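Local coordinates for protein methyltransferase (Streptomyces regensis, PDB 5N5D) that probably transfers a methyl group from bound S-adenosylmethionine to a hydroxyl oxygen of a substrate in tomaymycin biosynthesis, at residues V45-G50 / G72-I77; D86-T91 / P132-F137; V203-I208 / G218-L223. One frame throughout, in Å; residues are numbered along the deposited sequence. Where two conformers were deposited one is given.

Interaction 1 (V45-G50 / G72-I77); sequences VSAPQG and GGYSSI. With SAM (S-adenosylmethionine), chain H.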
ATOM      1  N   VAL A  45      -3.845   8.310 -11.733  1.00 15.45           N
ATOM      2  CA  VAL A  45      -2.851   7.901 -10.750  1.00 16.30           C
ATOM      3  C   VAL A  45      -1.470   8.119 -11.355  1.00 16.48           C
ATOM      4  O   VAL A  45      -1.279   8.023 -12.577  1.00 17.31           O
ATOM      5  CB  VAL A  45      -3.036   6.438 -10.308  1.00 16.70           C
ATOM      6  CG1 VAL A  45      -4.368   6.259  -9.581  1.00 16.52           C
ATOM      7  CG2 VAL A  45      -2.933   5.494 -11.498  1.00 17.28           C
ATOM      8  N   SER A  46      -0.507   8.432 -10.499  1.00 16.06           N
ATOM      9  CA  SER A  46       0.883   8.522 -10.903  1.00 16.18           C
ATOM     10  C   SER A  46       1.414   7.140 -11.273  1.00 14.45           C
ATOM     11  O   SER A  46       0.795   6.110 -11.004  1.00 14.61           O
ATOM     12  CB  SER A  46       1.725   9.091  -9.769  1.00 17.58           C
ATOM     13  OG  SER A  46       1.789   8.150  -8.710  1.00 15.55           O
ATOM     14  N   ALA A  47       2.605   7.115 -11.867  1.00 16.35           N
ATOM     15  CA  ALA A  47       3.207   5.824 -12.187  1.00 16.16           C
ATOM     16  C   ALA A  47       3.439   4.983 -10.937  1.00 15.05           C
ATOM     17  O   ALA A  47       3.051   3.801 -10.937  1.00 15.55           O
ATOM     18  CB  ALA A  47       4.496   6.038 -12.987  1.00 16.82           C
ATOM     19  N   PRO A  48       4.035   5.503  -9.858  1.00 16.61           N
ATOM     20  CA  PRO A  48       4.209   4.663  -8.659  1.00 16.83           C
ATOM     21  C   PRO A  48       2.890   4.185  -8.079  1.00 14.03           C
ATOM     22  O   PRO A  48       2.805   3.056  -7.577  1.00 14.48           O
ATOM     23  CB  PRO A  48       4.957   5.587  -7.687  1.00 18.13           C
ATOM     24  CG  PRO A  48       5.607   6.627  -8.551  1.00 19.80           C
ATOM     25  CD  PRO A  48       4.651   6.831  -9.687  1.00 18.00           C
ATOM     26  N   GLN A  49       1.849   5.022  -8.150  1.00 13.26           N
ATOM     27  CA  GLN A  49       0.529   4.652  -7.638  1.00 14.03           C
ATOM     28  C   GLN A  49      -0.139   3.589  -8.500  1.00 13.92           C
ATOM     29  O   GLN A  49      -0.770   2.658  -7.976  1.00 13.25           O
ATOM     30  CB  GLN A  49      -0.366   5.888  -7.578  1.00 14.46           C
ATOM     31  CG  GLN A  49      -0.006   6.893  -6.518  1.00 17.16           C
ATOM     32  CD  GLN A  49      -0.787   8.199  -6.667  1.00 18.21           C
ATOM     33  OE1 GLN A  49      -1.485   8.416  -7.666  1.00 19.27           O
ATOM     34  NE2 GLN A  49      -0.665   9.069  -5.680  1.00 19.78           N
ATOM     35  N   GLY A  50      -0.068   3.742  -9.824  1.00 14.17           N
ATOM     36  CA  GLY A  50      -0.583   2.710 -10.697  1.00 14.70           C
ATOM     37  C   GLY A  50       0.138   1.394 -10.493  1.00 12.58           C
ATOM     38  O   GLY A  50      -0.486   0.334 -10.460  1.00 13.61           O
ATOM     39  N   GLY A  72      -8.865   8.023 -18.861  1.00 16.52           N
ATOM     40  CA  GLY A  72      -8.133   7.699 -20.065  1.00 17.86           C
ATOM     41  C   GLY A  72      -7.520   6.320 -20.100  1.00 16.44           C
ATOM     42  O   GLY A  72      -6.805   5.994 -21.053  1.00 16.97           O
ATOM     43  N   GLY A  73      -7.776   5.492 -19.095  1.00 15.55           N
ATOM     44  CA  GLY A  73      -7.300   4.128 -19.096  1.00 15.54           C
ATOM     45  C   GLY A  73      -5.955   3.895 -18.447  1.00 14.33           C
ATOM     46  O   GLY A  73      -5.446   2.768 -18.515  1.00 15.42           O
ATOM     47  N   TYR A  74      -5.365   4.908 -17.809  1.00 13.84           N
ATOM     48  CA  TYR A  74      -4.034   4.733 -17.238  1.00 14.23           C
ATOM     49  C   TYR A  74      -4.064   3.725 -16.093  1.00 14.50           C
ATOM     50  O   TYR A  74      -3.348   2.717 -16.113  1.00 14.35           O
ATOM     51  CB  TYR A  74      -3.450   6.076 -16.772  1.00 14.89           C
ATOM     52  CG  TYR A  74      -2.035   5.889 -16.302  1.00 15.06           C
ATOM     53  CD1 TYR A  74      -0.975   5.920 -17.204  1.00 16.15           C
ATOM     54  CD2 TYR A  74      -1.753   5.604 -14.975  1.00 15.39           C
ATOM     55  CE1 TYR A  74       0.326   5.700 -16.793  1.00 17.93           C
ATOM     56  CE2 TYR A  74      -0.456   5.386 -14.554  1.00 15.18           C
ATOM     57  CZ  TYR A  74       0.581   5.428 -15.469  1.00 17.17           C
ATOM     58  OH  TYR A  74       1.871   5.200 -15.050  1.00 19.14           O
ATOM     59  N   SER A  75      -4.895   3.969 -15.075  1.00 13.67           N
ATOM     60  CA  SER A  75      -5.025   2.970 -14.021  1.00 14.24           C
ATOM     61  C   SER A  75      -5.534   1.646 -14.583  1.00 14.14           C
ATOM     62  O   SER A  75      -5.129   0.574 -14.112  1.00 14.57           O
ATOM     63  CB  SER A  75      -5.955   3.483 -12.914  1.00 14.43           C
ATOM     64  OG  SER A  75      -7.216   3.860 -13.440  1.00 16.68           O
ATOM     65  N   SER A  76      -6.390   1.703 -15.611  1.00 14.60           N
ATOM     66  CA  SER A  76      -6.980   0.496 -16.185  1.00 12.79           C
ATOM     67  C   SER A  76      -5.910  -0.437 -16.736  1.00 14.37           C
ATOM     68  O   SER A  76      -5.992  -1.657 -16.562  1.00 14.94           O
ATOM     69  CB  SER A  76      -7.970   0.874 -17.285  1.00 14.59           C
ATOM     70  OG  SER A  76      -8.758   1.990 -16.897  1.00 15.92           O
ATOM     71  N   ILE A  77      -4.904   0.115 -17.417  1.00 14.92           N
ATOM     72  CA  ILE A  77      -3.841  -0.723 -17.969  1.00 13.98           C
ATOM     73  C   ILE A  77      -3.108  -1.443 -16.847  1.00 14.47           C
ATOM     74  O   ILE A  77      -2.846  -2.649 -16.924  1.00 15.05           O
ATOM     75  CB  ILE A  77      -2.872   0.119 -18.817  1.00 14.98           C
ATOM     76  CG1 ILE A  77      -3.567   0.622 -20.087  1.00 15.92           C
ATOM     77  CG2 ILE A  77      -1.635  -0.700 -19.192  1.00 15.44           C
ATOM     78  CD1 ILE A  77      -2.795   1.702 -20.807  1.00 17.53           C
TER
HETATM   79  N   SAM H 306      -8.831   5.989 -12.599  1.00 16.05           N
HETATM   80  CA  SAM H 306      -8.264   6.914 -13.600  1.00 16.39           C
HETATM   81  C   SAM H 306      -6.706   6.790 -13.628  1.00 18.37           C
HETATM   82  O   SAM H 306      -6.127   6.733 -12.519  1.00 17.12           O
HETATM   83  OXT SAM H 306      -6.145   6.759 -14.743  1.00 18.13           O
HETATM   84  CB  SAM H 306      -8.672   8.375 -13.290  1.00 16.39           C
HETATM   85  CG  SAM H 306     -10.166   8.502 -13.016  1.00 17.32           C
HETATM   86  SD  SAM H 306     -10.551  10.262 -12.860  1.00 21.60           S
HETATM   87  CE  SAM H 306      -9.894  10.605 -11.271  1.00 21.28           C
HETATM   88  C5' SAM H 306     -12.327  10.251 -12.435  1.00 20.70           C
HETATM   89  C4' SAM H 306     -13.203   9.782 -13.579  1.00 20.81           C
HETATM   90  O4' SAM H 306     -14.529   9.458 -13.104  1.00 21.69           O
HETATM   91  C3' SAM H 306     -13.375  10.801 -14.713  1.00 19.34           C
HETATM   92  O3' SAM H 306     -12.969  10.212 -15.944  1.00 19.12           O
HETATM   93  C2' SAM H 306     -14.870  11.154 -14.660  1.00 18.92           C
HETATM   94  O2' SAM H 306     -15.425  11.417 -15.944  1.00 19.71           O
HETATM   95  C1' SAM H 306     -15.456   9.872 -14.081  1.00 20.95           C
HETATM   96  N9  SAM H 306     -16.756  10.027 -13.441  1.00 19.22           N
HETATM   97  C8  SAM H 306     -17.183  11.068 -12.661  1.00 19.40           C
HETATM   98  N7  SAM H 306     -18.385  10.906 -12.163  1.00 18.61           N
HETATM   99  C5  SAM H 306     -18.777   9.667 -12.650  1.00 18.95           C
HETATM  100  C6  SAM H 306     -19.945   8.903 -12.468  1.00 18.57           C
HETATM  101  N6  SAM H 306     -20.981   9.298 -11.718  1.00 20.80           N
HETATM  102  N1  SAM H 306     -20.011   7.699 -13.081  1.00 18.46           N
HETATM  103  C2  SAM H 306     -18.975   7.300 -13.826  1.00 19.33           C
HETATM  104  N3  SAM H 306     -17.825   7.935 -14.071  1.00 18.85           N
HETATM  105  C4  SAM H 306     -17.786   9.119 -13.446  1.00 18.93           C

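Interaction 2 (D86-T91 / P132-F137); sequences DGRLVT and PGTAPF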
ATOM      1  N   ASP A  86      -7.526 -15.695 -17.906  1.00 19.71           N
ATOM      2  CA  ASP A  86      -8.967 -15.869 -17.783  1.00 19.01           C
ATOM      3  C   ASP A  86      -9.598 -14.793 -16.909  1.00 20.57           C
ATOM      4  O   ASP A  86     -10.757 -14.928 -16.507  1.00 22.92           O
ATOM      5  CB  ASP A  86      -9.307 -17.263 -17.243  1.00 23.29           C
ATOM      6  CG  ASP A  86      -8.792 -17.509 -15.832  1.00 26.77           C
ATOM      7  OD1 ASP A  86      -7.953 -16.739 -15.327  1.00 26.46           O
ATOM      8  OD2 ASP A  86      -9.238 -18.509 -15.223  1.00 31.64           O
ATOM      9  N   GLY A  87      -8.869 -13.713 -16.636  1.00 21.73           N
ATOM     10  CA  GLY A  87      -9.381 -12.655 -15.791  1.00 18.67           C
ATOM     11  C   GLY A  87     -10.183 -11.617 -16.560  1.00 17.48           C
ATOM     12  O   GLY A  87     -10.271 -11.630 -17.789  1.00 20.94           O
ATOM     13  N   ARG A  88     -10.780 -10.691 -15.809  1.00 16.29           N
ATOM     14  CA  ARG A  88     -11.500  -9.593 -16.433  1.00 16.90           C
ATOM     15  C   ARG A  88     -11.435  -8.357 -15.552  1.00 16.49           C
ATOM     16  O   ARG A  88     -11.523  -8.447 -14.324  1.00 16.46           O
ATOM     17  CB  ARG A  88     -12.964  -9.948 -16.713  1.00 22.85           C
ATOM     18  CG  ARG A  88     -13.678  -8.896 -17.564  1.00 30.71           C
ATOM     19  CD  ARG A  88     -14.491  -9.505 -18.701  1.00 47.05           C
ATOM     20  NE  ARG A  88     -15.707 -10.161 -18.226  1.00 64.11           N
ATOM     21  CZ  ARG A  88     -15.841 -11.467 -18.018  1.00 81.22           C
ATOM     22  NH1 ARG A  88     -17.000 -11.949 -17.586  1.00 87.17           N
ATOM     23  NH2 ARG A  88     -14.832 -12.301 -18.239  1.00 89.59           N
ATOM     24  N   LEU A  89     -11.253  -7.214 -16.204  1.00 14.69           N
ATOM     25  CA  LEU A  89     -11.416  -5.895 -15.613  1.00 14.78           C
ATOM     26  C   LEU A  89     -12.708  -5.301 -16.155  1.00 16.13           C
ATOM     27  O   LEU A  89     -12.871  -5.162 -17.372  1.00 16.53           O
ATOM     28  CB  LEU A  89     -10.228  -4.989 -15.947  1.00 14.24           C
ATOM     29  CG  LEU A  89     -10.399  -3.524 -15.535  1.00 14.55           C
ATOM     30  CD1 LEU A  89     -10.454  -3.393 -14.024  1.00 15.03           C
ATOM     31  CD2 LEU A  89      -9.284  -2.672 -16.115  1.00 14.12           C
ATOM     32  N   VAL A  90     -13.630  -4.982 -15.259  1.00 15.02           N
ATOM     33  CA  VAL A  90     -14.849  -4.272 -15.614  1.00 14.36           C
ATOM     34  C   VAL A  90     -14.640  -2.833 -15.181  1.00 15.05           C
ATOM     35  O   VAL A  90     -14.384  -2.574 -14.003  1.00 15.32           O
ATOM     36  CB  VAL A  90     -16.077  -4.893 -14.932  1.00 14.62           C
ATOM     37  CG1 VAL A  90     -17.347  -4.138 -15.312  1.00 17.16           C
ATOM     38  CG2 VAL A  90     -16.205  -6.364 -15.304  1.00 16.58           C
ATOM     39  N   THR A  91     -14.717  -1.894 -16.120  1.00 14.74           N
ATOM     40  CA  THR A  91     -14.456  -0.501 -15.789  1.00 14.90           C
ATOM     41  C   THR A  91     -15.574   0.390 -16.311  1.00 15.85           C
ATOM     42  O   THR A  91     -16.158   0.130 -17.367  1.00 17.03           O
ATOM     43  CB  THR A  91     -13.078  -0.054 -16.324  1.00 14.80           C
ATOM     44  OG1 THR A  91     -12.796   1.269 -15.860  1.00 15.86           O
ATOM     45  CG2 THR A  91     -13.017  -0.128 -17.851  1.00 16.27           C
ATOM     46  N   PRO A 132     -23.846 -13.689 -12.624  1.00 26.77           N
ATOM     47  CA  PRO A 132     -22.784 -14.694 -12.771  1.00 30.16           C
ATOM     48  C   PRO A 132     -21.839 -14.337 -13.906  1.00 31.41           C
ATOM     49  O   PRO A 132     -22.248 -13.801 -14.938  1.00 32.45           O
ATOM     50  CB  PRO A 132     -23.553 -15.989 -13.064  1.00 33.21           C
ATOM     51  CG  PRO A 132     -24.928 -15.753 -12.589  1.00 32.28           C
ATOM     52  CD  PRO A 132     -25.190 -14.285 -12.724  1.00 28.41           C
ATOM     53  N   GLY A 133     -20.559 -14.646 -13.708  1.00 31.22           N
ATOM     54  CA  GLY A 133     -19.540 -14.341 -14.688  1.00 32.43           C
ATOM     55  C   GLY A 133     -18.977 -12.940 -14.601  1.00 31.43           C
ATOM     56  O   GLY A 133     -17.941 -12.669 -15.219  1.00 34.32           O
ATOM     57  N   THR A 134     -19.626 -12.039 -13.865  1.00 28.56           N
ATOM     58  CA  THR A 134     -19.104 -10.697 -13.625  1.00 28.24           C
ATOM     59  C   THR A 134     -18.773 -10.534 -12.147  1.00 29.18           C
ATOM     60  O   THR A 134     -17.600 -10.406 -11.786  1.00 29.14           O
ATOM     61  CB  THR A 134     -20.109  -9.644 -14.099  1.00 26.49           C
ATOM     62  OG1 THR A 134     -20.340  -9.809 -15.507  1.00 27.41           O
ATOM     63  CG2 THR A 134     -19.592  -8.235 -13.830  1.00 23.67           C
ATOM     64  N   ALA A 135     -19.776 -10.535 -11.275  1.00 27.40           N
ATOM     65  CA  ALA A 135     -19.523 -10.687  -9.854  1.00 25.58           C
ATOM     66  C   ALA A 135     -19.309 -12.166  -9.530  1.00 27.64           C
ATOM     67  O   ALA A 135     -19.817 -13.041 -10.238  1.00 31.11           O
ATOM     68  CB  ALA A 135     -20.692 -10.142  -9.040  1.00 25.29           C
ATOM     69  N   PRO A 136     -18.566 -12.480  -8.456  1.00 24.97           N
ATOM     70  CA  PRO A 136     -17.935 -11.563  -7.502  1.00 20.46           C
ATOM     71  C   PRO A 136     -16.564 -11.068  -7.939  1.00 19.16           C
ATOM     72  O   PRO A 136     -15.792 -11.806  -8.557  1.00 20.30           O
ATOM     73  CB  PRO A 136     -17.807 -12.421  -6.247  1.00 19.92           C
ATOM     74  CG  PRO A 136     -17.558 -13.789  -6.787  1.00 22.21           C
ATOM     75  CD  PRO A 136     -18.355 -13.885  -8.066  1.00 25.47           C
ATOM     76  N   PHE A 137     -16.273  -9.821  -7.597  1.00 16.72           N
ATOM     77  CA  PHE A 137     -14.971  -9.226  -7.842  1.00 16.20           C
ATOM     78  C   PHE A 137     -14.026  -9.526  -6.685  1.00 17.27           C
ATOM     79  O   PHE A 137     -14.439  -9.615  -5.526  1.00 18.00           O
ATOM     80  CB  PHE A 137     -15.111  -7.716  -8.030  1.00 15.52           C
ATOM     81  CG  PHE A 137     -15.860  -7.337  -9.270  1.00 16.96           C
ATOM     82  CD1 PHE A 137     -15.231  -7.383 -10.503  1.00 16.10           C
ATOM     83  CD2 PHE A 137     -17.187  -6.946  -9.212  1.00 16.32           C
ATOM     84  CE1 PHE A 137     -15.901  -7.050 -11.656  1.00 16.55           C
ATOM     85  CE2 PHE A 137     -17.872  -6.606 -10.366  1.00 16.43           C
ATOM     86  CZ  PHE A 137     -17.226  -6.661 -11.596  1.00 17.27           C
TER
HETATM   87  O   HOH W   1     -17.970  -9.488 -16.825  1.00 44.77           O

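Interaction 3 (V203-I208 / G218-L223); sequences VTATSI and GFTLAL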
ATOM      1  N   VAL A 203     -15.472  -5.724   7.464  1.00 15.05           N
ATOM      2  CA  VAL A 203     -14.472  -5.102   6.605  0.53 16.49           C
ATOM      3  C   VAL A 203     -13.512  -4.368   7.526  1.00 16.25           C
ATOM      4  O   VAL A 203     -13.907  -3.856   8.577  1.00 17.78           O
ATOM      5  CB  VAL A 203     -15.097  -4.124   5.578  0.53 16.63           C
ATOM      6  CG1 VAL A 203     -14.120  -3.839   4.435  0.53 15.75           C
ATOM      7  CG2 VAL A 203     -16.414  -4.653   5.041  0.53 18.52           C
ATOM      8  N   THR A 204     -12.241  -4.331   7.141  1.00 15.79           N
ATOM      9  CA  THR A 204     -11.228  -3.686   7.960  1.00 16.25           C
ATOM     10  C   THR A 204     -10.291  -2.919   7.038  1.00 14.99           C
ATOM     11  O   THR A 204     -10.010  -3.368   5.925  1.00 14.34           O
ATOM     12  CB  THR A 204     -10.489  -4.728   8.817  1.00 20.32           C
ATOM     13  OG1 THR A 204      -9.563  -4.080   9.696  1.00 24.89           O
ATOM     14  CG2 THR A 204      -9.779  -5.755   7.958  1.00 19.18           C
ATOM     15  N   ALA A 205      -9.840  -1.743   7.479  1.00 14.44           N
ATOM     16  CA  ALA A 205      -9.250  -0.803   6.536  1.00 12.38           C
ATOM     17  C   ALA A 205      -8.202   0.086   7.193  1.00 13.04           C
ATOM     18  O   ALA A 205      -8.056   0.135   8.417  1.00 13.52           O
ATOM     19  CB  ALA A 205     -10.333   0.065   5.891  1.00 12.62           C
ATOM     20  N   THR A 206      -7.453   0.777   6.339  1.00 12.90           N
ATOM     21  CA  THR A 206      -6.564   1.847   6.761  1.00 12.57           C
ATOM     22  C   THR A 206      -6.540   2.900   5.663  1.00 13.83           C
ATOM     23  O   THR A 206      -6.854   2.622   4.503  1.00 13.92           O
ATOM     24  CB  THR A 206      -5.146   1.331   7.061  1.00 13.91           C
ATOM     25  OG1 THR A 206      -4.412   2.327   7.776  1.00 16.13           O
ATOM     26  CG2 THR A 206      -4.389   0.984   5.772  1.00 15.01           C
ATOM     27  N   SER A 207      -6.178   4.121   6.040  1.00 13.92           N
ATOM     28  CA  SER A 207      -6.009   5.201   5.081  1.00 13.71           C
ATOM     29  C   SER A 207      -4.614   5.789   5.222  1.00 16.14           C
ATOM     30  O   SER A 207      -4.117   5.986   6.337  1.00 16.21           O
ATOM     31  CB  SER A 207      -7.064   6.283   5.266  1.00 16.90           C
ATOM     32  OG  SER A 207      -8.335   5.768   4.927  1.00 19.96           O
ATOM     33  N   ILE A 208      -3.994   6.056   4.078  1.00 13.79           N
ATOM     34  CA  ILE A 208      -2.598   6.457   3.989  1.00 13.98           C
ATOM     35  C   ILE A 208      -2.532   7.776   3.239  1.00 13.29           C
ATOM     36  O   ILE A 208      -3.032   7.876   2.110  1.00 14.42           O
ATOM     37  CB  ILE A 208      -1.755   5.389   3.278  1.00 14.17           C
ATOM     38  CG1 ILE A 208      -1.814   4.056   4.026  1.00 17.13           C
ATOM     39  CG2 ILE A 208      -0.307   5.851   3.133  1.00 15.20           C
ATOM     40  CD1 ILE A 208      -1.214   4.084   5.417  1.00 19.71           C
ATOM     41  N   GLY A 218      -4.357  11.063  -0.590  1.00 15.21           N
ATOM     42  CA  GLY A 218      -4.287   9.794   0.121  1.00 15.32           C
ATOM     43  C   GLY A 218      -5.302   8.807  -0.411  1.00 13.58           C
ATOM     44  O   GLY A 218      -6.167   9.143  -1.226  1.00 14.78           O
ATOM     45  N   PHE A 219      -5.188   7.571   0.077  1.00 12.98           N
ATOM     46  CA  PHE A 219      -6.080   6.502  -0.334  1.00 13.26           C
ATOM     47  C   PHE A 219      -6.489   5.678   0.873  1.00 12.61           C
ATOM     48  O   PHE A 219      -5.832   5.696   1.918  1.00 13.24           O
ATOM     49  CB  PHE A 219      -5.418   5.598  -1.379  1.00 14.28           C
ATOM     50  CG  PHE A 219      -4.242   4.808  -0.850  1.00 12.96           C
ATOM     51  CD1 PHE A 219      -2.973   5.358  -0.812  1.00 13.81           C
ATOM     52  CD2 PHE A 219      -4.407   3.502  -0.424  1.00 15.22           C
ATOM     53  CE1 PHE A 219      -1.885   4.621  -0.345  1.00 13.73           C
ATOM     54  CE2 PHE A 219      -3.334   2.760   0.049  1.00 15.83           C
ATOM     55  CZ  PHE A 219      -2.069   3.318   0.084  1.00 15.10           C
ATOM     56  N   THR A 220      -7.595   4.956   0.710  1.00 11.98           N
ATOM     57  CA  THR A 220      -8.068   3.987   1.685  1.00 11.62           C
ATOM     58  C   THR A 220      -7.948   2.595   1.095  1.00 14.50           C
ATOM     59  O   THR A 220      -8.319   2.370  -0.060  1.00 15.86           O
ATOM     60  CB  THR A 220      -9.522   4.255   2.075  1.00 13.44           C
ATOM     61  OG1 THR A 220      -9.629   5.576   2.593  1.00 16.92           O
ATOM     62  CG2 THR A 220     -10.006   3.249   3.123  1.00 14.10           C
ATOM     63  N   LEU A 221      -7.430   1.673   1.891  1.00 13.33           N
ATOM     64  CA  LEU A 221      -7.341   0.270   1.515  0.57 13.12           C
ATOM     65  C   LEU A 221      -8.166  -0.528   2.508  1.00 13.89           C
ATOM     66  O   LEU A 221      -7.909  -0.476   3.716  1.00 13.09           O
ATOM     67  CB  LEU A 221      -5.892  -0.214   1.492  0.57 14.45           C
ATOM     68  CG  LEU A 221      -5.697  -1.612   0.904  0.57 16.28           C
ATOM     69  CD1 LEU A 221      -4.301  -1.746   0.327  0.57 17.30           C
ATOM     70  CD2 LEU A 221      -5.940  -2.702   1.947  0.57 17.08           C
ATOM     71  N   ALA A 222      -9.154  -1.250   1.997  1.00 13.62           N
ATOM     72  CA  ALA A 222     -10.058  -2.042   2.812  1.00 14.53           C
ATOM     73  C   ALA A 222     -10.001  -3.500   2.386  1.00 15.14           C
ATOM     74  O   ALA A 222      -9.869  -3.815   1.198  1.00 16.95           O
ATOM     75  CB  ALA A 222     -11.490  -1.519   2.696  1.00 15.13           C
ATOM     76  N   LEU A 223     -10.071  -4.383   3.374  1.00 13.61           N
ATOM     77  CA  LEU A 223     -10.135  -5.820   3.166  1.00 15.01           C
ATOM     78  C   LEU A 223     -11.489  -6.310   3.654  1.00 15.32           C
ATOM     79  O   LEU A 223     -11.853  -6.083   4.815  1.00 14.85           O
ATOM     80  CB  LEU A 223      -9.014  -6.528   3.921  1.00 16.80           C
ATOM     81  CG  LEU A 223      -9.018  -8.057   3.867  1.00 21.97           C
ATOM     82  CD1 LEU A 223      -8.724  -8.548   2.466  1.00 23.30           C
ATOM     83  CD2 LEU A 223      -8.000  -8.605   4.859  1.00 26.24           C
TER

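Interaction 1 (V45-G50 / G72-I77)
Tyr74 lies across Val45 and reaches Ala47, and its course can be followed outward from CB, which sits 3.4 Å from the carboxylate OXT of SAM. CG stands anti to the backbone N (chi1 -175°), which carries the ring toward segment 45-50. There CD2 meets CG2 of Val45 at 3.7 Å, the methyl lying in the ring plane at its edge. CE2 passes obliquely beside the carbonyl O of Val45, and Gly50 suits its place because a CB there would crowd this carbon. At the tip, OH comes 3.2 Å from Ala47 CA; its polar partners are Glu24 and Trp78, so a buried phenol fits here. Ser46 and Gln49 form a capping box that starts helix 47-60, with Gln49 N donating to Ser46 OG. Between the segments lies the methionine end of the cofactor: Val45 N gives its hydrogen to SAM O (2.9 Å) and Ser75 N to SAM OXT (3.1 Å), both nearly straight. Ser75 OG accepts from the SAM amino N at 2.8 Å and also pairs with Glu67. Gly72 and Gly73, the latter the N-cap of helix 74-80, belong to the glycine turn after strand 64-68 that holds this end of SAM, as in class I (Rossmann-like) O-methyltransferases.

Interaction 2 (D86-T91 / P132-F137)
Val90, in strand 88-93, and Thr134, in the irregular loop 132-137, are the residues whose CA atoms come closest, 8.0 Å apart, too far for sheet pairing, so side chains must fill the interval. The apolar half belongs to Val90 and Phe137, whose side chains cross at about a right angle. CG2 of Val90 comes to CE1 of Phe137 at 3.7 Å, in the plane of the ring and at its edge; a beta-branched valine suits a strand and offers this methyl. The carbonyl O of Thr134 lies over one face of that ring, 3.7 Å above the plane and offset toward the rim, while Leu66 and Leu159 also touch the phenylalanine. Thr134 suits its place by serving both halves: its CG2 lies 4.1 Å from Val90 CG2, and its OG1 turns to water 1 at 2.7 Å. With an alanine at Phe137, CG2 of Val90 would probably lose the ring edge it packs on, and a gap would be likely to open toward Leu66 and Leu159. The polar half is carried by Arg88, long enough to span toward the loop; its chain, bent at chi2 and chi3, brings NE to the same water, which accepts from it at 2.7 Å. Gly133 has a positive phi (85°), a conformation that glycine adopts readily. NE has a weak, long ion pair with Glu116. The chemistry therefore implies a joint packed directly, carbon on carbon, on one side and bridged on its charged side by the water between Arg88 NE and Thr134 OG1.

Interaction 3 (V203-I208 / G218-L223)
Ala205 and Ala222 face each other as a non-hydrogen-bonded antiparallel pair, CB to CB 3.7 Å, and the small methyl of Ala205 leaves room for Leu197 of helix 185-198. On the opposite face of the sheet, Ile208 and Phe219 lie side by side. CB of Ile208 makes an off-centre CH-pi contact, 4.1 Å from the centroid of the Phe219 ring. Phe219 has CG between its backbone N and carbonyl carbon (chi1 67°), which brings the ring over beside the branched isoleucine. Farther along this face CG2 of Thr204 runs alongside CB of Leu223. Six backbone hydrogen bonds tie the strands, Leu223 N to Thr204 O being the shortest at 2.7 Å. The polar edge is the pair Ser207 OG and Thr220 OG1, 2.7 Å apart and hydrogen-bonded; His194 also bonds Ser207 OG, so these small hydroxyls suit a buried site. The two strands form a beta hairpin. Strand 217-224 is flanked on its other side by antiparallel strand 165-169, through backbone hydrogen bonds of Thr220 with Val168 and Ala222 with Val166. Helix 185-198 covers the face of Ala205 and Thr220 through Phe193, His194 and Leu197, and the second subunit packs on Thr204 and Leu223 and bonds Thr206 OG1 through its Pro48 O.

How the interactions relate
Along the chain the three contacts come in series, all within a single Rossmann-like methyltransferase fold whose strand order is 3-2-1-4-5-7-6. Interactions 1 and 2 have centres about 19 Å apart and touch where Ser76 of helix 74-80 packs on Leu89 of strand 88-93, the next element in the chain. The centre of interaction 3 lies about 19 Å from that of interaction 1 and 22 Å from that of interaction 2, and it shares the sheet with interaction 2, toward its other end. Thus 45-50/72-77 holds the cofactor, 86-91/132-137 fastens a loop near one edge strand, and hairpin 203-208/218-223 finishes the other edge. Segment 45-50 of one subunit meets strand 203-211 of the other, so interactions 1 and 3 adjoin across the dimer.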